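PDB 6TQP: 16L protein from Yaba-like disease virus, which probably inhibits apoptosis of the infected host cell as a viral Bcl-2-like protein that engages pro-apoptotic BH3 ligands. Local coordinates for residues Val21-Glu26 and Glu49-Ile54. Residues are numbered along the deposited sequence; the frame is centred on the assembly and turned at random.
Sequences VFYINE and EDCENI
Two helices of the all-helical Bcl-2-like bundle, 12-27 and 38-68, are bridged here by one long aromatic side chain, that of Y23, whose far end meets C51 and E52. With 9.9 Å between the CA atoms of Y23 and C51, a tyrosine is long enough to span the gap: its CG stands anti to the backbone N (chi1 -180°), which carries the ring out toward helix 38-68. There the phenol oxygen OH of Y23 lies 3.5 Å from CB of C51, while CE2 of the ring approaches that same CB at 3.9 Å. The short side chain of C51 lets the ring end come this close; its SG makes a longer, oblique sulfur-aromatic contact, 5.4 Å from the Y23 ring centroid and 49° off the ring normal. E52 sets CG 3.8 Å from OH of Y23, and its extended chain, partly exposed, carries the carboxylate onward, turned 48° from the ring plane. No direct hydrogen bond joins the two segments; instead a water lies 2.8 Å from OH of Y23 and donates weakly to O of C51, a carbonyl that also accepts a hydrogen bond from S104. Tyrosine thus combines apolar packing with a hydroxyl whose polarity is met by water.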
# COMPACT_ATOMS: atom_id res chain seq x y z
N VAL A 21 -7.85 -2.20 -2.71
CA VAL A 21 -8.75 -2.88 -1.78
C VAL A 21 -8.82 -4.36 -2.12
O VAL A 21 -8.75 -5.22 -1.24
CB VAL A 21 -10.14 -2.22 -1.80
CG1 VAL A 21 -11.14 -3.02 -0.93
CG2 VAL A 21 -10.03 -0.79 -1.30
N PHE A 22 -8.96 -4.67 -3.41
CA PHE A 22 -9.00 -6.06 -3.84
C PHE A 22 -7.72 -6.79 -3.45
O PHE A 22 -7.76 -7.91 -2.91
CB PHE A 22 -9.22 -6.12 -5.35
CG PHE A 22 -9.38 -7.51 -5.89
CD1 PHE A 22 -8.27 -8.28 -6.19
CD2 PHE A 22 -10.64 -8.04 -6.10
CE1 PHE A 22 -8.41 -9.56 -6.70
CE2 PHE A 22 -10.79 -9.33 -6.60
CZ PHE A 22 -9.68 -10.09 -6.90
N TYR A 23 -6.57 -6.16 -3.71
CA TYR A 23 -5.29 -6.80 -3.43
C TYR A 23 -5.12 -7.06 -1.94
O TYR A 23 -4.77 -8.18 -1.52
CB TYR A 23 -4.15 -5.91 -3.95
CG TYR A 23 -2.78 -6.50 -3.69
CD1 TYR A 23 -2.43 -7.74 -4.23
CD2 TYR A 23 -1.86 -5.85 -2.90
CE1 TYR A 23 -1.19 -8.29 -3.99
CE2 TYR A 23 -0.61 -6.39 -2.66
CZ TYR A 23 -0.27 -7.61 -3.22
OH TYR A 23 0.97 -8.13 -2.96
N ILE A 24 -5.35 -6.04 -1.11
CA ILE A 24 -5.22 -6.20 0.33
C ILE A 24 -6.15 -7.31 0.83
O ILE A 24 -5.74 -8.15 1.64
CB ILE A 24 -5.50 -4.86 1.04
CG1 ILE A 24 -4.43 -3.83 0.64
CG2 ILE A 24 -5.53 -5.04 2.56
CD1 ILE A 24 -2.99 -4.20 0.98
N ASN A 25 -7.40 -7.34 0.35
CA ASN A 25 -8.30 -8.41 0.76
C ASN A 25 -7.78 -9.77 0.32
O ASN A 25 -7.91 -10.76 1.05
CB ASN A 25 -9.71 -8.18 0.21
CG ASN A 25 -10.42 -7.01 0.87
OD1 ASN A 25 -10.06 -6.60 1.98
ND2 ASN A 25 -11.43 -6.48 0.20
N GLU A 26 -7.18 -9.84 -0.86
CA GLU A 26 -6.61 -11.09 -1.34
C GLU A 26 -5.47 -11.56 -0.44
O GLU A 26 -5.33 -12.76 -0.17
CB GLU A 26 -6.15 -10.92 -2.79
CG GLU A 26 -5.34 -12.09 -3.35
CD GLU A 26 -5.16 -12.01 -4.86
OE1 GLU A 26 -6.18 -11.96 -5.59
OE2 GLU A 26 -4.01 -12.01 -5.33
N GLU A 49 3.00 -8.15 -8.57
CA GLU A 49 4.40 -8.56 -8.74
C GLU A 49 5.33 -7.62 -7.99
O GLU A 49 6.26 -8.06 -7.30
CB GLU A 49 4.77 -8.60 -10.22
CG GLU A 49 4.08 -9.70 -11.00
CD GLU A 49 4.48 -9.68 -12.46
OE1 GLU A 49 5.04 -8.65 -12.90
OE2 GLU A 49 4.22 -10.68 -13.16
N ASP A 50 5.15 -6.31 -8.16
CA ASP A 50 6.00 -5.35 -7.48
C ASP A 50 5.90 -5.49 -5.97
O ASP A 50 6.92 -5.51 -5.26
CB ASP A 50 5.65 -3.92 -7.90
CG ASP A 50 5.96 -3.64 -9.36
OD1 ASP A 50 6.77 -4.39 -9.95
OD2 ASP A 50 5.40 -2.67 -9.91
N CYS A 51 4.68 -5.60 -5.44
CA CYS A 51 4.51 -5.64 -3.99
C CYS A 51 5.00 -6.95 -3.39
O CYS A 51 5.54 -6.95 -2.28
CB CYS A 51 3.05 -5.36 -3.63
SG CYS A 51 2.58 -3.66 -4.04
N GLU A 52 4.84 -8.07 -4.10
CA GLU A 52 5.42 -9.32 -3.61
C GLU A 52 6.94 -9.26 -3.61
O GLU A 52 7.58 -9.85 -2.73
CB GLU A 52 4.91 -10.50 -4.45
CG GLU A 52 3.44 -10.80 -4.21
CD GLU A 52 2.91 -11.92 -5.08
OE1 GLU A 52 3.63 -12.36 -6.01
OE2 GLU A 52 1.77 -12.36 -4.82
N ASN A 53 7.54 -8.53 -4.54
CA ASN A 53 9.00 -8.42 -4.55
C ASN A 53 9.49 -7.51 -3.43
O ASN A 53 10.54 -7.78 -2.82
CB ASN A 53 9.47 -7.90 -5.91
CG ASN A 53 9.47 -9.00 -6.97
OD1 ASN A 53 9.64 -10.18 -6.65
ND2 ASN A 53 9.29 -8.61 -8.22
N ILE A 54 8.73 -6.46 -3.12
CA ILE A 54 9.08 -5.60 -1.99
C ILE A 54 8.99 -6.38 -0.68
O ILE A 54 9.87 -6.29 0.18
CB ILE A 54 8.17 -4.36 -1.95
CG1 ILE A 54 8.41 -3.48 -3.19
CG2 ILE A 54 8.41 -3.55 -0.69
CD1 ILE A 54 7.35 -2.36 -3.36
O HOH W 1 2.54 -7.50 -0.78